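Local coordinates for choline binding protein PCPA (Streptococcus pneumoniae, PDB 4CP6), which is a pneumococcal choline-binding surface protein and vaccine antigen, probably anchored through choline on the cell surface, with a leucine-rich repeat region, at residues A[18-22]-A[63-67]; A[49-53]-A[92-96]; A[136-142]-A[158-163]; A[204-210]-A[262-267]. All blocks are in the same frame, centred on the assembly; numbering follows the deposited sequence.

Contact 1. Residues A[18-22]-A[63-67]; sequences IIQQN and KITVG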
loop_
_atom_site.group_PDB
_atom_site.type_symbol
_atom_site.label_atom_id
_atom_site.label_comp_id
_atom_site.label_asym_id
_atom_site.label_seq_id
_atom_site.Cartn_x
_atom_site.Cartn_y
_atom_site.Cartn_z
ATOM N N ILE A 18 20.710 -29.915 -11.162
ATOM C CA ILE A 18 20.550 -29.846 -9.716
ATOM C C ILE A 18 21.733 -30.540 -9.059
ATOM O O ILE A 18 21.979 -31.729 -9.335
ATOM C CB ILE A 18 19.220 -30.478 -9.217
ATOM C CG1 ILE A 18 17.993 -29.812 -9.851
ATOM C CG2 ILE A 18 19.126 -30.509 -7.662
ATOM C CD1 ILE A 18 17.692 -28.355 -9.364
ATOM N N ILE A 19 22.443 -29.818 -8.174
ATOM C CA ILE A 19 23.536 -30.347 -7.363
ATOM C C ILE A 19 23.013 -30.358 -5.933
ATOM O O ILE A 19 22.527 -29.332 -5.450
ATOM C CB ILE A 19 24.822 -29.500 -7.487
ATOM C CG1 ILE A 19 25.324 -29.457 -8.945
ATOM C CG2 ILE A 19 25.909 -30.021 -6.520
ATOM C CD1 ILE A 19 26.280 -28.319 -9.210
ATOM N N GLN A 20 23.045 -31.523 -5.272
ATOM C CA GLN A 20 22.555 -31.631 -3.907
ATOM C C GLN A 20 23.708 -31.956 -3.000
ATOM O O GLN A 20 24.396 -32.962 -3.225
ATOM C CB GLN A 20 21.441 -32.680 -3.782
ATOM C CG GLN A 20 20.862 -32.755 -2.371
ATOM C CD GLN A 20 19.770 -33.779 -2.250
ATOM O OE1 GLN A 20 18.810 -33.777 -3.013
ATOM N NE2 GLN A 20 19.862 -34.643 -1.245
ATOM N N GLN A 21 23.957 -31.100 -2.007
ATOM C CA GLN A 21 25.039 -31.272 -1.030
ATOM C C GLN A 21 24.519 -30.936 0.347
ATOM O O GLN A 21 23.903 -29.873 0.522
ATOM C CB GLN A 21 26.247 -30.386 -1.372
ATOM C CG GLN A 21 26.881 -30.712 -2.722
ATOM C CD GLN A 21 28.159 -29.944 -2.962
ATOM O OE1 GLN A 21 28.575 -29.096 -2.158
ATOM N NE2 GLN A 21 28.840 -30.264 -4.056
ATOM N N ASN A 22 24.749 -31.843 1.331
ATOM C CA ASN A 22 24.300 -31.690 2.715
ATOM C C ASN A 22 22.798 -31.343 2.791
ATOM O O ASN A 22 22.392 -30.453 3.537
ATOM C CB ASN A 22 25.194 -30.699 3.472
ATOM C CG ASN A 22 24.975 -30.627 4.968
ATOM O OD1 ASN A 22 24.972 -29.541 5.556
ATOM N ND2 ASN A 22 24.765 -31.770 5.620
ATOM N N LYS A 63 29.658 -21.055 -1.657
ATOM C CA LYS A 63 30.417 -21.739 -2.687
ATOM C C LYS A 63 30.198 -23.223 -2.557
ATOM O O LYS A 63 30.143 -23.755 -1.439
ATOM C CB LYS A 63 31.911 -21.414 -2.453
ATOM C CG LYS A 63 32.897 -21.988 -3.467
ATOM C CD LYS A 63 34.314 -21.477 -3.215
ATOM C CE LYS A 63 35.088 -22.294 -2.207
ATOM N NZ LYS A 63 36.457 -21.753 -2.010
ATOM N N ILE A 64 30.055 -23.895 -3.702
ATOM C CA ILE A 64 29.961 -25.355 -3.733
ATOM C C ILE A 64 30.946 -25.848 -4.769
ATOM O O ILE A 64 31.234 -25.153 -5.755
ATOM C CB ILE A 64 28.552 -25.941 -3.890
ATOM C CG1 ILE A 64 27.983 -25.648 -5.288
ATOM C CG2 ILE A 64 27.606 -25.496 -2.733
ATOM C CD1 ILE A 64 26.864 -26.505 -5.675
ATOM N N THR A 65 31.529 -27.019 -4.509
ATOM C CA THR A 65 32.485 -27.572 -5.456
ATOM C C THR A 65 32.025 -28.938 -5.912
ATOM O O THR A 65 31.443 -29.693 -5.124
ATOM C CB THR A 65 33.887 -27.637 -4.838
ATOM O OG1 THR A 65 33.843 -28.500 -3.697
ATOM C CG2 THR A 65 34.416 -26.265 -4.453
ATOM N N VAL A 66 32.254 -29.244 -7.198
ATOM C CA VAL A 66 31.914 -30.550 -7.767
ATOM C C VAL A 66 33.137 -30.933 -8.592
ATOM O O VAL A 66 33.398 -30.314 -9.637
ATOM C CB VAL A 66 30.603 -30.552 -8.602
ATOM C CG1 VAL A 66 30.279 -31.956 -9.111
ATOM C CG2 VAL A 66 29.437 -29.999 -7.785
ATOM N N GLY A 67 33.932 -31.869 -8.065
ATOM C CA GLY A 67 35.182 -32.256 -8.713
ATOM C C GLY A 67 36.111 -31.062 -8.788
ATOM O O GLY A 67 36.396 -30.449 -7.759
HETATM O O HOH W 1 31.112 -28.283 -1.981
#
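Ile19 and Gln21 pack against Ile64, Thr65 and Val66 where two beta hairpins meet at the N-terminal end of this leucine-rich repeat protein. The contact lies near the surface and joins the hairpin edges through side chains: the axes of strands 18-21 and 63-66 come no closer than 9.1 Å and cross at 103°. Strand 18-21 pairs instead with strand 24-32, and strand 63-66 with strand 69-76. Alternation along the strand turns Ile19 and Gln21 to the same side; Ile19 is the apolar one, Gln21 the polar one. The branch methyl CG2 of Ile19 touches two partners, CD1 of Ile64 and CG2 of Val66, each at 3.7 Å; beta-branched residues suit extended backbones, and here they meet through their methyl groups. Phe71 extends this apolar patch. Gln21 has an extended chain beyond CG, which carries its amide across to the other strand. There its two ends divide the work: OE1 accepts from a water that in turn accepts a hydrogen bond from Thr65 N. NE2 donates directly to Thr65 O at 2.9 Å, with the acceptor close to the amide plane but the nitrogen itself 38° out of the plane of the Thr65 carbonyl.

Contact 2. Residues A[49-53]-A[92-96]; sequences FEAGQ and VYYPS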
loop_
_atom_site.group_PDB
_atom_site.type_symbol
_atom_site.label_atom_id
_atom_site.label_comp_id
_atom_site.label_asym_id
_atom_site.label_seq_id
_atom_site.Cartn_x
_atom_site.Cartn_y
_atom_site.Cartn_z
ATOM N N PHE A 49 15.204 -27.905 7.016
ATOM C CA PHE A 49 16.178 -27.803 8.083
ATOM C C PHE A 49 16.081 -28.993 9.021
ATOM O O PHE A 49 15.019 -29.605 9.142
ATOM C CB PHE A 49 15.987 -26.485 8.866
ATOM C CG PHE A 49 16.305 -25.261 8.029
ATOM C CD1 PHE A 49 17.616 -24.828 7.878
ATOM C CD2 PHE A 49 15.301 -24.585 7.343
ATOM C CE1 PHE A 49 17.917 -23.713 7.092
ATOM C CE2 PHE A 49 15.604 -23.474 6.548
ATOM C CZ PHE A 49 16.910 -23.039 6.436
ATOM N N GLU A 50 17.189 -29.299 9.694
ATOM C CA GLU A 50 17.279 -30.358 10.689
ATOM C C GLU A 50 16.643 -29.874 11.982
ATOM O O GLU A 50 16.608 -28.668 12.244
ATOM C CB GLU A 50 18.758 -30.667 10.952
ATOM C CG GLU A 50 19.502 -31.115 9.697
ATOM C CD GLU A 50 21.016 -31.002 9.718
ATOM O OE1 GLU A 50 21.583 -30.689 10.789
ATOM O OE2 GLU A 50 21.638 -31.234 8.657
ATOM N N ALA A 51 16.179 -30.804 12.843
ATOM C CA ALA A 51 15.600 -30.435 14.132
ATOM C C ALA A 51 16.525 -29.534 14.919
ATOM O O ALA A 51 16.070 -28.547 15.488
ATOM C CB ALA A 51 15.283 -31.693 14.940
ATOM N N GLY A 52 17.823 -29.870 14.939
ATOM C CA GLY A 52 18.822 -29.119 15.693
ATOM C C GLY A 52 19.042 -27.704 15.206
ATOM O O GLY A 52 19.585 -26.887 15.955
ATOM N N GLN A 53 18.629 -27.413 13.954
ATOM C CA GLN A 53 18.749 -26.074 13.342
ATOM C C GLN A 53 17.567 -25.189 13.707
ATOM O O GLN A 53 17.657 -23.970 13.526
ATOM C CB GLN A 53 18.867 -26.211 11.809
ATOM C CG GLN A 53 20.206 -26.785 11.335
ATOM C CD GLN A 53 20.306 -26.989 9.829
ATOM O OE1 GLN A 53 19.508 -27.698 9.168
ATOM N NE2 GLN A 53 21.361 -26.436 9.248
ATOM N N VAL A 92 7.692 -27.590 11.545
ATOM C CA VAL A 92 8.528 -27.417 10.367
ATOM C C VAL A 92 9.673 -26.547 10.897
ATOM O O VAL A 92 9.438 -25.432 11.401
ATOM C CB VAL A 92 7.747 -26.783 9.182
ATOM C CG1 VAL A 92 8.674 -26.475 8.014
ATOM C CG2 VAL A 92 6.622 -27.721 8.719
ATOM N N TYR A 93 10.895 -27.099 10.888
ATOM C CA TYR A 93 12.049 -26.447 11.499
ATOM C C TYR A 93 12.501 -25.236 10.717
ATOM O O TYR A 93 12.431 -25.232 9.492
ATOM C CB TYR A 93 13.203 -27.442 11.638
ATOM C CG TYR A 93 12.763 -28.717 12.319
ATOM C CD1 TYR A 93 12.221 -28.691 13.600
ATOM C CD2 TYR A 93 12.893 -29.949 11.684
ATOM C CE1 TYR A 93 11.817 -29.864 14.238
ATOM C CE2 TYR A 93 12.478 -31.124 12.306
ATOM C CZ TYR A 93 11.964 -31.076 13.588
ATOM O OH TYR A 93 11.565 -32.253 14.186
ATOM N N TYR A 94 12.966 -24.201 11.414
ATOM C CA TYR A 94 13.379 -22.999 10.699
ATOM C C TYR A 94 14.331 -22.210 11.586
ATOM O O TYR A 94 14.112 -22.127 12.785
ATOM C CB TYR A 94 12.130 -22.141 10.318
ATOM C CG TYR A 94 12.437 -21.155 9.219
ATOM C CD1 TYR A 94 12.973 -19.902 9.514
ATOM C CD2 TYR A 94 12.243 -21.489 7.876
ATOM C CE1 TYR A 94 13.366 -19.031 8.497
ATOM C CE2 TYR A 94 12.578 -20.599 6.852
ATOM C CZ TYR A 94 13.121 -19.359 7.173
ATOM O OH TYR A 94 13.462 -18.460 6.190
ATOM N N PRO A 95 15.392 -21.618 11.007
ATOM C CA PRO A 95 16.352 -20.864 11.820
ATOM C C PRO A 95 15.796 -19.595 12.456
ATOM O O PRO A 95 14.801 -19.038 12.003
ATOM C CB PRO A 95 17.483 -20.525 10.840
ATOM C CG PRO A 95 16.975 -20.782 9.502
ATOM C CD PRO A 95 15.814 -21.718 9.603
ATOM N N SER A 96 16.486 -19.103 13.497
ATOM C CA SER A 96 16.059 -17.866 14.171
ATOM C C SER A 96 16.577 -16.612 13.443
ATOM O O SER A 96 16.052 -15.509 13.641
ATOM C CB SER A 96 16.611 -17.871 15.584
ATOM O OG SER A 96 18.013 -18.071 15.539
HETATM O O HOH W 2 12.407 -27.299 7.678
#
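Phe49 leans on Tyr93, Tyr94 and Pro95 where two loops lead into adjacent strands, 57-59 and 97-100, of the parallel sheet at the start of the leucine-rich repeat solenoid. Its CB lies 4.0 Å from Tyr93 CB, both carbons turned toward the opposite segment. With CG anti to the carbonyl carbon, beside the backbone N (chi1 -67°), the ring is laid against Pro95. Phe49 CG, CD1 and CE1 all face Pro95 CD at 3.8 to 4.0 Å, CE1 also nearing Pro95 CG, while CD2 comes 3.6 Å from Tyr93 O. Phe49 CE2 is pressed more closely, with Pro95 CD at 3.5 Å, and also reaches Tyr94 CD2. CZ, at the far end, meets both Pro95 CD and CG. Pro95 CD thus sits almost over the ring centre, only 10° off the normal, a CH-pi contact to which the rigid proline ring is well suited. Toward Tyr94, Phe49 presents its edge, giving a T-shaped pair with planes at 68°; Tyr94 OH is bonded beyond the contact, to Phe81 O and Ser115 OG. A second CH-pi contact has Ala51 CA over the centre of the Tyr93 ring at 3.5 Å, a close seat that the small alanine permits. One water accepts from Phe49 N and donates to Tyr93 O. The chemistry implies a pairing that relies chiefly on aromatic faces and C-H groups, with water joining the backbones.

Contact 3. Residues A[136-142]-A[158-163]; sequences FDFSELE and FSFSQK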
loop_
_atom_site.group_PDB
_atom_site.type_symbol
_atom_site.label_atom_id
_atom_site.label_comp_id
_atom_site.label_asym_id
_atom_site.label_seq_id
_atom_site.Cartn_x
_atom_site.Cartn_y
_atom_site.Cartn_z
ATOM N N PHE A 136 9.892 -11.342 1.098
ATOM C CA PHE A 136 9.721 -11.464 2.539
ATOM C C PHE A 136 8.269 -11.239 2.909
ATOM O O PHE A 136 7.998 -10.812 4.038
ATOM C CB PHE A 136 10.620 -10.443 3.271
ATOM C CG PHE A 136 12.099 -10.664 3.081
ATOM C CD1 PHE A 136 12.798 -11.523 3.917
ATOM C CD2 PHE A 136 12.787 -10.056 2.029
ATOM C CE1 PHE A 136 14.170 -11.723 3.756
ATOM C CE2 PHE A 136 14.161 -10.270 1.858
ATOM C CZ PHE A 136 14.829 -11.122 2.712
ATOM N N ASP A 137 7.308 -11.584 2.017
ATOM C CA ASP A 137 5.935 -11.341 2.421
ATOM C C ASP A 137 5.519 -12.291 3.549
ATOM O O ASP A 137 5.984 -13.436 3.617
ATOM C CB ASP A 137 4.942 -11.323 1.252
ATOM C CG ASP A 137 4.689 -12.641 0.566
ATOM O OD1 ASP A 137 5.550 -13.537 0.658
ATOM O OD2 ASP A 137 3.617 -12.772 -0.073
ATOM N N PHE A 138 4.688 -11.805 4.469
ATOM C CA PHE A 138 4.189 -12.581 5.620
ATOM C C PHE A 138 5.341 -13.040 6.529
ATOM O O PHE A 138 5.174 -13.973 7.322
ATOM C CB PHE A 138 3.323 -13.779 5.151
ATOM C CG PHE A 138 2.090 -13.328 4.400
ATOM C CD1 PHE A 138 0.934 -12.954 5.086
ATOM C CD2 PHE A 138 2.092 -13.242 3.010
ATOM C CE1 PHE A 138 -0.203 -12.539 4.394
ATOM C CE2 PHE A 138 0.940 -12.847 2.316
ATOM C CZ PHE A 138 -0.182 -12.466 3.011
ATOM N N SER A 139 6.510 -12.377 6.449
ATOM C CA SER A 139 7.629 -12.808 7.273
ATOM C C SER A 139 7.478 -12.370 8.739
ATOM O O SER A 139 6.675 -11.468 9.071
ATOM C CB SER A 139 8.948 -12.293 6.719
ATOM O OG SER A 139 9.172 -10.955 7.129
ATOM N N GLU A 140 8.287 -13.000 9.610
ATOM C CA GLU A 140 8.351 -12.646 11.036
ATOM C C GLU A 140 9.569 -11.755 11.315
ATOM O O GLU A 140 9.961 -11.568 12.466
ATOM C CB GLU A 140 8.429 -13.915 11.885
ATOM C CG GLU A 140 7.239 -14.832 11.657
ATOM C CD GLU A 140 7.089 -15.981 12.632
ATOM O OE1 GLU A 140 7.708 -15.947 13.720
ATOM O OE2 GLU A 140 6.326 -16.916 12.305
ATOM N N LEU A 141 10.146 -11.159 10.250
ATOM C CA LEU A 141 11.293 -10.282 10.364
ATOM C C LEU A 141 11.006 -9.134 11.330
ATOM O O LEU A 141 9.949 -8.520 11.248
ATOM C CB LEU A 141 11.552 -9.693 8.973
ATOM C CG LEU A 141 12.839 -8.972 8.666
ATOM C CD1 LEU A 141 14.055 -9.879 8.932
ATOM C CD2 LEU A 141 12.841 -8.591 7.176
ATOM N N GLU A 142 11.947 -8.856 12.222
ATOM C CA GLU A 142 11.797 -7.744 13.144
ATOM C C GLU A 142 12.695 -6.608 12.789
ATOM O O GLU A 142 12.330 -5.468 13.042
ATOM C CB GLU A 142 12.021 -8.186 14.596
ATOM C CG GLU A 142 10.967 -9.213 14.975
ATOM C CD GLU A 142 11.030 -9.711 16.400
ATOM O OE1 GLU A 142 12.004 -9.380 17.110
ATOM O OE2 GLU A 142 10.111 -10.463 16.794
ATOM N N PHE A 158 7.913 -6.734 1.377
ATOM C CA PHE A 158 7.849 -6.934 2.829
ATOM C C PHE A 158 6.419 -6.941 3.324
ATOM O O PHE A 158 6.197 -6.917 4.530
ATOM C CB PHE A 158 8.661 -5.841 3.584
ATOM C CG PHE A 158 10.134 -5.908 3.286
ATOM C CD1 PHE A 158 10.963 -6.772 3.997
ATOM C CD2 PHE A 158 10.687 -5.171 2.242
ATOM C CE1 PHE A 158 12.325 -6.874 3.698
ATOM C CE2 PHE A 158 12.054 -5.282 1.931
ATOM C CZ PHE A 158 12.858 -6.151 2.653
ATOM N N SER A 159 5.447 -6.994 2.409
ATOM C CA SER A 159 4.044 -6.916 2.758
ATOM C C SER A 159 3.693 -7.941 3.820
ATOM O O SER A 159 4.088 -9.117 3.718
ATOM C CB SER A 159 3.189 -7.130 1.517
ATOM O OG SER A 159 1.803 -7.034 1.820
ATOM N N PHE A 160 2.912 -7.516 4.814
ATOM C CA PHE A 160 2.408 -8.393 5.873
ATOM C C PHE A 160 3.506 -8.895 6.816
ATOM O O PHE A 160 3.295 -9.890 7.528
ATOM C CB PHE A 160 1.559 -9.539 5.295
ATOM C CG PHE A 160 0.080 -9.350 5.507
ATOM C CD1 PHE A 160 -0.462 -9.366 6.787
ATOM C CD2 PHE A 160 -0.775 -9.196 4.429
ATOM C CE1 PHE A 160 -1.842 -9.188 6.985
ATOM C CE2 PHE A 160 -2.147 -9.006 4.627
ATOM C CZ PHE A 160 -2.669 -9.036 5.901
ATOM N N SER A 161 4.657 -8.205 6.853
ATOM C CA SER A 161 5.691 -8.482 7.854
ATOM C C SER A 161 5.260 -7.708 9.115
ATOM O O SER A 161 5.715 -6.588 9.365
ATOM C CB SER A 161 7.072 -8.045 7.362
ATOM O OG SER A 161 7.487 -8.843 6.264
ATOM N N GLN A 162 4.324 -8.289 9.849
ATOM C CA GLN A 162 3.642 -7.606 10.944
ATOM C C GLN A 162 4.501 -7.268 12.137
ATOM O O GLN A 162 4.102 -6.376 12.881
ATOM C CB GLN A 162 2.428 -8.383 11.377
ATOM C CG GLN A 162 1.338 -8.312 10.321
ATOM C CD GLN A 162 0.110 -9.084 10.721
ATOM O OE1 GLN A 162 0.173 -10.213 11.237
ATOM N NE2 GLN A 162 -1.037 -8.503 10.453
ATOM N N LYS A 163 5.648 -7.940 12.326
ATOM C CA LYS A 163 6.512 -7.656 13.464
ATOM C C LYS A 163 7.700 -6.777 13.072
ATOM O O LYS A 163 8.525 -6.453 13.923
ATOM C CB LYS A 163 7.029 -8.995 14.045
ATOM C CG LYS A 163 5.928 -9.876 14.704
ATOM C CD LYS A 163 5.295 -9.199 15.925
ATOM C CE LYS A 163 4.120 -9.962 16.497
ATOM N NZ LYS A 163 3.317 -9.105 17.412
HETATM O O HOH W 3 7.424 -9.246 10.537
HETATM O O HOH W 4 4.162 -11.342 10.365
#
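Phe138 lies over Phe160 and Ser139 meets Ser161 because equivalent type II turns, Phe136 to Ser139 and Phe158 to Ser161, follow each other in successive coils of the leucine-rich repeat. The tight part is polar at its centre. Phe138 N donates to Ser159 O at 2.9 Å, joining the turns through their backbones in the plane of the accepting carbonyl. Beside this bond, hydroxyls form a relay: Ser139 OG donates to Ser161 OG at 2.8 Å, and Ser161 OG donates onward to Phe158 O. Ser139 OG, held between its own backbone N and carbonyl carbon (chi1 82°), also accepts from Leu141 N, making an ST turn. Serine suits these buried places because a short hydroxyl can both give and receive. Inward of the turns, Phe136 and Phe158 point the same way with planes only 3° apart, slid so far that the rings barely overlap; Leu141 CD2 fills in at the edge of Phe158, 3.9 Å from its CE1. At the exposed margin Phe138 and Phe160 form another near-parallel, slid pair, planes 12° apart, with Phe138 CE1 3.4 Å from Phe160 CG.

The other side is looser. Farther along, waters link the two backbones: one accepts from Lys163 N and donates to Ser139 O and Leu141 O, and another spans Ser139 O and Gln162 N. Glu142 and Lys163 lie alongside, but Glu142 OE2 and Lys163 NZ remain 7.0 Å apart.

Both segments lead into neighbouring parallel strands, 143-146 and 166-169, while Phe136 and Leu141 reach back to Ile120 on strand 119-122.

Contact 4. Residues A[204-210]-A[262-267]; sequences NLFRLTT and SYSFNK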
loop_
_atom_site.group_PDB
_atom_site.type_symbol
_atom_site.label_atom_id
_atom_site.label_comp_id
_atom_site.label_asym_id
_atom_site.label_seq_id
_atom_site.Cartn_x
_atom_site.Cartn_y
_atom_site.Cartn_z
ATOM N N ASN A 204 0.485 2.558 -3.765
ATOM C CA ASN A 204 -0.011 1.911 -2.546
ATOM C C ASN A 204 1.109 1.339 -1.726
ATOM O O ASN A 204 0.989 0.252 -1.159
ATOM C CB ASN A 204 -1.041 0.832 -2.913
ATOM C CG ASN A 204 -2.142 1.418 -3.740
ATOM O OD1 ASN A 204 -2.356 2.642 -3.689
ATOM N ND2 ASN A 204 -2.858 0.566 -4.434
ATOM N N LEU A 205 2.208 2.096 -1.639
ATOM C CA LEU A 205 3.412 1.608 -0.988
ATOM C C LEU A 205 3.192 1.154 0.433
ATOM O O LEU A 205 3.848 0.206 0.873
ATOM C CB LEU A 205 4.484 2.710 -1.034
ATOM C CG LEU A 205 5.861 2.375 -0.551
ATOM C CD1 LEU A 205 6.457 1.177 -1.290
ATOM C CD2 LEU A 205 6.795 3.565 -0.742
ATOM N N PHE A 206 2.290 1.850 1.138
ATOM C CA PHE A 206 2.012 1.590 2.538
ATOM C C PHE A 206 0.574 1.086 2.740
ATOM O O PHE A 206 0.024 1.241 3.830
ATOM C CB PHE A 206 2.242 2.878 3.331
ATOM C CG PHE A 206 3.646 3.414 3.145
ATOM C CD1 PHE A 206 4.726 2.793 3.751
ATOM C CD2 PHE A 206 3.880 4.565 2.398
ATOM C CE1 PHE A 206 6.028 3.283 3.577
ATOM C CE2 PHE A 206 5.187 5.057 2.231
ATOM C CZ PHE A 206 6.242 4.422 2.848
ATOM N N ARG A 207 -0.038 0.484 1.714
ATOM C CA ARG A 207 -1.438 0.074 1.791
ATOM C C ARG A 207 -1.736 -0.707 3.059
ATOM O O ARG A 207 -1.070 -1.686 3.325
ATOM C CB ARG A 207 -1.798 -0.756 0.555
ATOM C CG ARG A 207 -3.244 -1.280 0.578
ATOM C CD ARG A 207 -3.597 -2.098 -0.672
ATOM N NE ARG A 207 -4.940 -2.677 -0.535
ATOM C CZ ARG A 207 -5.239 -3.808 0.105
ATOM N NH1 ARG A 207 -4.287 -4.530 0.671
ATOM N NH2 ARG A 207 -6.496 -4.208 0.201
ATOM N N LEU A 208 -2.756 -0.287 3.830
ATOM C CA LEU A 208 -3.228 -0.963 5.049
ATOM C C LEU A 208 -2.214 -0.995 6.181
ATOM O O LEU A 208 -2.489 -1.594 7.232
ATOM C CB LEU A 208 -3.748 -2.380 4.742
ATOM C CG LEU A 208 -4.950 -2.547 3.778
ATOM C CD1 LEU A 208 -5.556 -3.945 3.903
ATOM C CD2 LEU A 208 -6.037 -1.546 3.978
ATOM N N THR A 209 -1.087 -0.283 6.038
ATOM C CA THR A 209 -0.144 -0.168 7.146
ATOM C C THR A 209 -0.732 0.760 8.242
ATOM O O THR A 209 -1.388 1.753 7.930
ATOM C CB THR A 209 1.209 0.275 6.607
ATOM O OG1 THR A 209 1.723 -0.872 5.931
ATOM C CG2 THR A 209 2.194 0.676 7.720
ATOM N N THR A 210 -0.510 0.394 9.517
ATOM C CA THR A 210 -1.170 1.070 10.628
ATOM C C THR A 210 -0.219 1.660 11.652
ATOM O O THR A 210 -0.690 2.149 12.685
ATOM C CB THR A 210 -2.072 0.046 11.346
ATOM O OG1 THR A 210 -1.281 -1.081 11.749
ATOM C CG2 THR A 210 -3.244 -0.422 10.482
ATOM N N SER A 262 -3.569 7.359 -4.257
ATOM C CA SER A 262 -4.389 6.292 -3.735
ATOM C C SER A 262 -3.837 5.848 -2.374
ATOM O O SER A 262 -2.605 5.808 -2.180
ATOM C CB SER A 262 -4.412 5.126 -4.711
ATOM O OG SER A 262 -3.118 4.719 -5.122
ATOM N N TYR A 263 -4.751 5.541 -1.422
ATOM C CA TYR A 263 -4.419 5.087 -0.062
ATOM C C TYR A 263 -3.595 6.114 0.747
ATOM O O TYR A 263 -3.066 5.763 1.821
ATOM C CB TYR A 263 -3.664 3.738 -0.128
ATOM C CG TYR A 263 -4.569 2.580 -0.496
ATOM C CD1 TYR A 263 -4.781 2.226 -1.829
ATOM C CD2 TYR A 263 -5.234 1.854 0.487
ATOM C CE1 TYR A 263 -5.601 1.156 -2.164
ATOM C CE2 TYR A 263 -6.051 0.776 0.160
ATOM C CZ TYR A 263 -6.244 0.444 -1.167
ATOM O OH TYR A 263 -7.050 -0.655 -1.451
ATOM N N SER A 264 -3.561 7.383 0.304
ATOM C CA SER A 264 -2.699 8.348 0.989
ATOM C C SER A 264 -3.029 8.644 2.449
ATOM O O SER A 264 -2.102 9.019 3.180
ATOM C CB SER A 264 -2.607 9.657 0.226
ATOM O OG SER A 264 -3.897 10.150 -0.119
ATOM N N PHE A 265 -4.300 8.549 2.884
ATOM C CA PHE A 265 -4.684 8.753 4.301
ATOM C C PHE A 265 -5.340 7.481 4.811
ATOM O O PHE A 265 -6.126 7.518 5.766
ATOM C CB PHE A 265 -5.656 9.956 4.495
ATOM C CG PHE A 265 -5.054 11.308 4.219
ATOM C CD1 PHE A 265 -4.803 11.725 2.912
ATOM C CD2 PHE A 265 -4.760 12.183 5.266
ATOM C CE1 PHE A 265 -4.295 13.010 2.653
ATOM C CE2 PHE A 265 -4.262 13.465 5.004
ATOM C CZ PHE A 265 -4.001 13.861 3.706
ATOM N N ASN A 266 -5.006 6.335 4.218
ATOM C CA ASN A 266 -5.580 5.077 4.653
ATOM C C ASN A 266 -5.219 4.790 6.114
ATOM O O ASN A 266 -4.074 4.987 6.512
ATOM C CB ASN A 266 -5.074 3.954 3.755
ATOM C CG ASN A 266 -5.681 2.620 4.009
ATOM O OD1 ASN A 266 -6.934 2.474 4.147
ATOM N ND2 ASN A 266 -4.875 1.626 3.936
ATOM N N LYS A 267 -6.180 4.254 6.870
ATOM C CA LYS A 267 -6.021 3.844 8.282
ATOM C C LYS A 267 -5.705 5.004 9.208
ATOM O O LYS A 267 -5.258 4.768 10.326
ATOM C CB LYS A 267 -4.937 2.743 8.424
ATOM C CG LYS A 267 -5.201 1.454 7.621
ATOM C CD LYS A 267 -6.435 0.743 8.224
ATOM C CE LYS A 267 -6.860 -0.530 7.570
ATOM N NZ LYS A 267 -8.109 -1.007 8.233
HETATM O O HOH W 5 -0.418 5.317 -4.208
HETATM O O HOH W 6 -1.687 3.437 2.701
HETATM O O HOH W 7 -8.363 -2.307 0.432
HETATM O O HOH W 8 -1.789 3.463 5.870
#
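Tyr263 OH is approached by Arg207 NE and by a water, making this phenol oxygen a polar anchor between two turn-rich loops of the leucine-rich repeat solenoid. Arg207 NE donates to Tyr263 OH at 3.1 Å with an N-H...O angle of 162°, the acceptor lying near the guanidinium plane. Arg207 NH2 donates a hydrogen bond to the same water, which is 2.8 Å from Tyr263 OH and bridges the side chains again. An extended chain from CG to NE, with CG opposite the backbone N (chi1 178°), lets the arginine run alongside the tyrosine. Arg207 CG then rests over the Tyr263 ring face toward its rim, 3.8 Å from the centroid. A long residue with an apolar stem and a polar head suits this place, as both parts find a match on one tyrosine. Asn204 OD1 comes 3.1 Å from Tyr263 CD1, its amide plane turned 68° from the ring.

At the other end aliphatic carbons pack beside a water set between Thr209 O and Asn266 O. Lys267 bends at chi2, bringing its CE to 3.8 Å from Leu208 CD2, and its CG lies 3.9 Å from Thr210 CG2; its ammonium continues to a salt bridge with Asp290.

An antiparallel run of strands 224-227, 230-233 and 238-241 is among what comes between. The first loop leads toward strand 214-217, the second toward strand 273-275, and Tyr263 stacks onward on Phe286.

From the N terminus, contact 1 closes a loop between residues 22 and 63, and contact 2 opens within that loop at 49-53 to close at 92-96. The two therefore cross, and together they tie the N-terminal hairpins to the beginning of the repeat region, with centres 21 Å apart. Contact 3 follows in series, closing a short loop of 15 residues between adjacent coils. Contact 4 comes last, its centre 16 Å from that of contact 3, and spans 51 residues, including the antiparallel strands 224-227, 230-233 and 238-241. Contacts 2, 3 and 4 join loops, whereas contact 1 joins strands; none of them touches another directly.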